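Local coordinates for protein Ddb_g0293866 (Dictyostelium discoideum, PDB 5LW6) that carries an ADP-ribose-binding macrodomain, the part described here, and as a whole protein probably senses DNA damage by recognising poly-ADP-ribose, at residues A[144-150]-A[211-217]; A[68-73]-A[237-241]. All coordinates share one frame; numbering follows the deposited sequence.

Interaction 1: A[144-150]-A[211-217]; sequences KLFATES and IDIVILV
Phe-146 sits against Ile-213 and Ile-215 through its backbone N and O, and Thr-148 against Ile-215 and Val-217, joining strands 145-149 and 213-217 in parallel register. Phe-146 N donates to Ile-213 O at 2.9 Å and Phe-146 O accepts from Ile-215 N; Thr-148 uses Ile-215 O and Val-217 N in the same way. This ladder, one residue bonding to the two that flank its partner, is the signature of parallel pairing, and the short axes cross at -27°. At the start Lys-144 O takes two donors, Asp-212 N at 2.7 Å and Ile-213 N at 3.1 Å. At the far end Ser-150 N donates to Val-217 O, which closes the ladder.

On one face, Leu-145 CD2 lies 3.9 Å from Ile-213 CD1 and touches Ile-215 CD1 as well, while Ala-147 CB meets Val-217 CG2 at 3.7 Å. The opposite face has a tight spot: Thr-148 CG2 lies alongside Leu-216 CD2 at 3.5 Å. With OG1 anti to the backbone N (chi1 -173°), that methyl is wedged between N and the carbonyl carbon, and OG1 makes a weak bond to Asn-160.

At the N-terminal end of the pair, Lys-144 and Asp-212 point the same way, but Lys-144 NZ stays 4.1 Å from Asp-212 OD2, beyond a salt bridge. Two waters span the gap instead: each accepts from Lys-144 NZ; one donates to Asp-212 OD2 at 2.6 Å, the other to Asp-212 OD1.

Both are interior strands of the mixed sheet of a macrodomain, an alpha/beta/alpha fold. Strand 55-59 pairs in parallel with the other edge of 145-149, and the outermost strand 189-193 runs antiparallel beside 213-217. Helix 237-253 packs over the face bearing Leu-145, Ala-147 and Ile-215, through Leu-248 and Leu-252.

Interaction 2: A[68-73]-A[237-241]; sequences FNIDDA and AKPLL
The Phe-68 ring meets Leu-241 across one face and the backbone of Ala-237 at its edge. Leu-241 CD2 stands over the middle of the ring, 3.7 Å from its centroid and 13° off the normal, a CH-pi contact in which a single methyl touches nearly the whole ring. At the rim, the carbonyl carbon of Ala-237 lies in the ring plane, with Ala-237 O at 3.8 Å from Phe-68 CE2 and Lys-238 N close by. Ala-237 CB adds an apolar touch at 4.0 Å, again to Phe-68 CE2.

In this macrodomain the contact joins the first turns of two helices, 70-87 and 237-253, by way of the residue just ahead of the first helix's N-cap. The cap is Asn-69: its OD1 accepts from Asp-72 N at 2.8 Å, the donor lying in the carbonyl plane and the N-H pointing at the oxygen within 20° of straight. This bond caps the start of the helix, and Phe-68 directly precedes the N-cap residue.

Leu-241 arrives from the direction opposite to Phe-68. Its CG is anti to the backbone N (chi1 -179°), which carries the branch out from helix 237-253 so that CD2 can settle on the ring; the same Leu-241 methyl lies 4.2 Å from Ala-73 CB. Leu-241 also touches Ile-61 of a loop and Ile-76 of helix 70-87, extending the apolar patch.

Along the outer margin, Lys-238 and Asp-72 have opposite charges but make no salt bridge. The lysine chain bends at its third torsion and crosses the carboxylate with its methylenes: Lys-238 CE comes to 3.5 Å from Asp-72 OD2, whereas Lys-238 NZ stays 4.1 Å from Asp-72 OD1.

In the fold
Helix 237-253 connects the two contacts. Its first turn belongs to interaction 2, while its later residues Leu-248 and Leu-252 lie on the sheet face of interaction 1; it is also the next regular element after strand 213-217. The centres are 21 Å apart and the nearest atoms about 7 Å, so the segments do not touch. A second bridge is the loop between strand 55-59 and helix 70-87: Ser-62 N bonds to Glu-149 OE2, and Ser-62 also has a backbone bond with Phe-68. In macrodomains ADP-ribose generally binds in a cleft near the C-terminal ends of the central strands, so the Glu-149 end of interaction 1 is probably nearer to it than the Lys-144 end.

Interaction 1: A[144-150]-A[211-217]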
loop_
_atom_site.group_PDB
_atom_site.type_symbol
_atom_site.label_atom_id
_atom_site.label_comp_id
_atom_site.label_asym_id
_atom_site.label_seq_id
_atom_site.Cartn_x
_atom_site.Cartn_y
_atom_site.Cartn_z
ATOM N N LYS A 144 3.144 -11.610 -0.468
ATOM C CA LYS A 144 4.490 -11.489 -0.020
ATOM C C LYS A 144 4.910 -10.078 0.387
ATOM O O LYS A 144 5.897 -9.909 1.152
ATOM C CB LYS A 144 5.455 -12.075 -1.057
ATOM C CG LYS A 144 5.312 -13.573 -1.121
ATOM C CD LYS A 144 6.449 -14.144 -1.963
ATOM C CE LYS A 144 6.209 -15.638 -2.321
ATOM N NZ LYS A 144 6.618 -16.359 -1.098
ATOM N N LEU A 145 4.166 -9.077 -0.103
ATOM C CA LEU A 145 4.417 -7.698 0.202
ATOM C C LEU A 145 3.137 -7.126 0.874
ATOM O O LEU A 145 2.048 -7.330 0.414
ATOM C CB LEU A 145 4.782 -6.812 -0.999
ATOM C CG LEU A 145 6.049 -7.250 -1.761
ATOM C CD1 LEU A 145 5.595 -8.280 -2.747
ATOM C CD2 LEU A 145 6.705 -6.057 -2.467
ATOM N N PHE A 146 3.332 -6.463 2.006
ATOM C CA PHE A 146 2.217 -5.926 2.790
ATOM C C PHE A 146 2.484 -4.442 3.006
ATOM O O PHE A 146 3.492 -4.107 3.604
ATOM C CB PHE A 146 2.094 -6.645 4.131
ATOM C CG PHE A 146 0.856 -6.254 4.899
ATOM C CD1 PHE A 146 0.840 -5.133 5.716
ATOM C CD2 PHE A 146 -0.294 -6.939 4.742
ATOM C CE1 PHE A 146 -0.295 -4.718 6.393
ATOM C CE2 PHE A 146 -1.438 -6.588 5.426
ATOM C CZ PHE A 146 -1.489 -5.472 6.214
ATOM N N ALA A 147 1.583 -3.593 2.521
ATOM C CA ALA A 147 1.718 -2.129 2.593
ATOM C C ALA A 147 0.821 -1.604 3.688
ATOM O O ALA A 147 -0.353 -2.060 3.855
ATOM C CB ALA A 147 1.335 -1.493 1.309
ATOM N N THR A 148 1.348 -0.610 4.406
ATOM C CA THR A 148 0.630 0.096 5.460
ATOM C C THR A 148 0.846 1.599 5.339
ATOM O O THR A 148 1.940 2.037 5.036
ATOM C CB THR A 148 1.088 -0.437 6.857
ATOM O OG1 THR A 148 0.286 0.121 7.897
ATOM C CG2 THR A 148 2.524 -0.172 7.143
ATOM N N GLU A 149 -0.169 2.393 5.674
ATOM C CA GLU A 149 -0.001 3.865 5.644
ATOM C C GLU A 149 0.857 4.284 6.838
ATOM O O GLU A 149 0.786 3.673 7.906
ATOM C CB GLU A 149 -1.318 4.537 5.743
ATOM C CG GLU A 149 -2.151 4.255 4.494
ATOM C CD GLU A 149 -3.474 5.043 4.397
ATOM O OE1 GLU A 149 -3.763 5.984 5.230
ATOM O OE2 GLU A 149 -4.274 4.656 3.542
ATOM N N SER A 150 1.686 5.261 6.612
ATOM C CA SER A 150 2.561 5.792 7.642
ATOM C C SER A 150 2.642 7.320 7.520
ATOM O O SER A 150 1.867 7.967 6.785
ATOM C CB SER A 150 3.937 5.118 7.517
ATOM O OG SER A 150 4.807 5.482 8.583
ATOM N N ILE A 211 4.701 -13.123 4.704
ATOM C CA ILE A 211 5.073 -11.744 4.301
ATOM C C ILE A 211 6.563 -11.626 4.311
ATOM O O ILE A 211 7.232 -11.901 5.363
ATOM C CB ILE A 211 4.399 -10.670 5.196
ATOM C CG1 ILE A 211 2.860 -10.652 5.002
ATOM C CG2 ILE A 211 4.998 -9.310 4.888
ATOM C CD1 ILE A 211 2.034 -10.049 6.140
ATOM N N ASP A 212 7.147 -11.191 3.198
ATOM C CA ASP A 212 8.587 -10.915 3.109
ATOM C C ASP A 212 9.001 -9.487 3.280
ATOM O O ASP A 212 10.142 -9.223 3.707
ATOM C CB ASP A 212 9.139 -11.398 1.783
ATOM C CG ASP A 212 9.056 -12.918 1.647
ATOM O OD1 ASP A 212 9.048 -13.625 2.682
ATOM O OD2 ASP A 212 8.934 -13.394 0.488
ATOM N N ILE A 213 8.119 -8.553 2.883
ATOM C CA ILE A 213 8.421 -7.144 2.849
ATOM C C ILE A 213 7.214 -6.376 3.352
ATOM O O ILE A 213 6.113 -6.613 2.918
ATOM C CB ILE A 213 8.775 -6.650 1.392
ATOM C CG1 ILE A 213 9.992 -7.358 0.817
ATOM C CG2 ILE A 213 8.907 -5.104 1.355
ATOM C CD1 ILE A 213 9.925 -7.429 -0.680
ATOM N N VAL A 214 7.426 -5.462 4.281
ATOM C CA VAL A 214 6.432 -4.471 4.758
ATOM C C VAL A 214 6.787 -3.096 4.153
ATOM O O VAL A 214 7.923 -2.690 4.196
ATOM C CB VAL A 214 6.378 -4.392 6.332
ATOM C CG1 VAL A 214 5.503 -3.219 6.756
ATOM C CG2 VAL A 214 5.885 -5.714 6.899
ATOM N N ILE A 215 5.843 -2.465 3.543
ATOM C CA ILE A 215 6.088 -1.220 2.845
ATOM C C ILE A 215 5.274 -0.129 3.548
ATOM O O ILE A 215 4.044 -0.200 3.705
ATOM C CB ILE A 215 5.621 -1.315 1.366
ATOM C CG1 ILE A 215 6.289 -2.458 0.621
ATOM C CG2 ILE A 215 5.765 0.042 0.671
ATOM C CD1 ILE A 215 5.694 -2.743 -0.758
ATOM N N LEU A 216 5.969 0.913 3.998
ATOM C CA LEU A 216 5.315 2.000 4.640
ATOM C C LEU A 216 4.996 3.012 3.539
ATOM O O LEU A 216 5.865 3.403 2.810
ATOM C CB LEU A 216 6.332 2.632 5.622
ATOM C CG LEU A 216 6.846 1.704 6.726
ATOM C CD1 LEU A 216 7.648 2.524 7.710
ATOM C CD2 LEU A 216 5.768 1.072 7.545
ATOM N N VAL A 217 3.743 3.434 3.463
ATOM C CA VAL A 217 3.232 4.194 2.323
ATOM C C VAL A 217 2.854 5.576 2.845
ATOM O O VAL A 217 2.014 5.672 3.701
ATOM C CB VAL A 217 1.939 3.486 1.815
ATOM C CG1 VAL A 217 1.284 4.311 0.745
ATOM C CG2 VAL A 217 2.273 2.087 1.300
HETATM O O HOH W 1 9.431 -15.702 -0.491
HETATM O O HOH W 2 6.737 -15.584 1.813
#

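Interaction 2: A[68-73]-A[237-241]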
loop_
_atom_site.group_PDB
_atom_site.type_symbol
_atom_site.label_atom_id
_atom_site.label_comp_id
_atom_site.label_asym_id
_atom_site.label_seq_id
_atom_site.Cartn_x
_atom_site.Cartn_y
_atom_site.Cartn_z
ATOM N N PHE A 68 -9.135 11.380 2.587
ATOM C CA PHE A 68 -9.037 11.847 1.230
ATOM C C PHE A 68 -10.406 11.693 0.603
ATOM O O PHE A 68 -11.114 10.744 0.892
ATOM C CB PHE A 68 -8.037 11.035 0.429
ATOM C CG PHE A 68 -7.469 11.751 -0.740
ATOM C CD1 PHE A 68 -8.135 11.784 -1.920
ATOM C CD2 PHE A 68 -6.235 12.417 -0.665
ATOM C CE1 PHE A 68 -7.598 12.479 -2.994
ATOM C CE2 PHE A 68 -5.675 13.036 -1.760
ATOM C CZ PHE A 68 -6.359 13.081 -2.931
ATOM N N ASN A 69 -10.787 12.648 -0.228
ATOM C CA ASN A 69 -12.062 12.594 -0.936
ATOM C C ASN A 69 -12.219 11.268 -1.675
ATOM O O ASN A 69 -11.361 10.872 -2.456
ATOM C CB ASN A 69 -12.153 13.768 -1.899
ATOM C CG ASN A 69 -13.374 13.717 -2.763
ATOM O OD1 ASN A 69 -13.382 13.067 -3.768
ATOM N ND2 ASN A 69 -14.410 14.412 -2.373
ATOM N N ILE A 70 -13.268 10.533 -1.376
ATOM C CA ILE A 70 -13.366 9.160 -1.858
ATOM C C ILE A 70 -13.594 9.105 -3.377
ATOM O O ILE A 70 -13.048 8.217 -4.033
ATOM C CB ILE A 70 -14.426 8.386 -1.105
ATOM C CG1 ILE A 70 -13.908 8.228 0.341
ATOM C CG2 ILE A 70 -14.669 7.000 -1.650
ATOM C CD1 ILE A 70 -15.019 7.864 1.256
ATOM N N ASP A 71 -14.441 9.990 -3.921
ATOM C CA ASP A 71 -14.613 10.032 -5.384
ATOM C C ASP A 71 -13.246 10.179 -6.066
ATOM O O ASP A 71 -12.961 9.469 -7.052
ATOM C CB ASP A 71 -15.487 11.226 -5.775
ATOM C CG ASP A 71 -16.957 11.075 -5.316
ATOM O OD1 ASP A 71 -17.429 9.884 -5.217
ATOM O OD2 ASP A 71 -17.684 12.154 -5.128
ATOM N N ASP A 72 -12.435 11.124 -5.575
ATOM C CA ASP A 72 -11.115 11.407 -6.170
ATOM C C ASP A 72 -10.145 10.223 -5.966
ATOM O O ASP A 72 -9.458 9.784 -6.916
ATOM C CB ASP A 72 -10.498 12.685 -5.589
ATOM C CG ASP A 72 -11.254 13.966 -5.975
ATOM O OD1 ASP A 72 -11.999 13.954 -7.001
ATOM O OD2 ASP A 72 -11.056 15.006 -5.265
ATOM N N ALA A 73 -10.144 9.664 -4.764
ATOM C CA ALA A 73 -9.295 8.489 -4.438
ATOM C C ALA A 73 -9.674 7.277 -5.251
ATOM O O ALA A 73 -8.853 6.460 -5.598
ATOM C CB ALA A 73 -9.367 8.136 -2.970
ATOM N N ALA A 237 -2.655 17.696 -3.763
ATOM C CA ALA A 237 -3.261 16.502 -3.152
ATOM C C ALA A 237 -3.439 15.387 -4.171
ATOM O O ALA A 237 -2.925 14.288 -4.003
ATOM C CB ALA A 237 -4.581 16.825 -2.481
ATOM N N LYS A 238 -4.122 15.670 -5.257
ATOM C CA LYS A 238 -4.310 14.593 -6.279
ATOM C C LYS A 238 -3.040 14.060 -6.972
ATOM O O LYS A 238 -2.833 12.820 -7.071
ATOM C CB LYS A 238 -5.425 14.978 -7.255
ATOM C CG LYS A 238 -6.805 15.141 -6.587
ATOM C CD LYS A 238 -7.926 15.181 -7.632
ATOM C CE LYS A 238 -8.853 16.360 -7.551
ATOM N NZ LYS A 238 -9.473 16.639 -8.885
ATOM N N PRO A 239 -2.138 14.950 -7.410
ATOM C CA PRO A 239 -0.880 14.529 -7.919
ATOM C C PRO A 239 -0.029 13.707 -6.956
ATOM O O PRO A 239 0.603 12.756 -7.352
ATOM C CB PRO A 239 -0.191 15.850 -8.253
ATOM C CG PRO A 239 -1.277 16.780 -8.514
ATOM C CD PRO A 239 -2.352 16.415 -7.604
ATOM N N LEU A 240 0.002 14.106 -5.693
ATOM C CA LEU A 240 0.753 13.330 -4.721
ATOM C C LEU A 240 0.096 11.985 -4.381
ATOM O O LEU A 240 0.820 11.036 -4.139
ATOM C CB LEU A 240 1.019 14.133 -3.483
ATOM C CG LEU A 240 2.200 15.124 -3.620
ATOM C CD1 LEU A 240 2.156 16.007 -2.400
ATOM C CD2 LEU A 240 3.564 14.482 -3.790
ATOM N N LEU A 241 -1.215 11.883 -4.396
ATOM C CA LEU A 241 -1.799 10.532 -4.152
ATOM C C LEU A 241 -1.446 9.611 -5.329
ATOM O O LEU A 241 -1.107 8.437 -5.163
ATOM C CB LEU A 241 -3.280 10.623 -3.947
ATOM C CG LEU A 241 -3.987 9.302 -3.666
ATOM C CD1 LEU A 241 -3.493 8.732 -2.363
ATOM C CD2 LEU A 241 -5.472 9.572 -3.629
#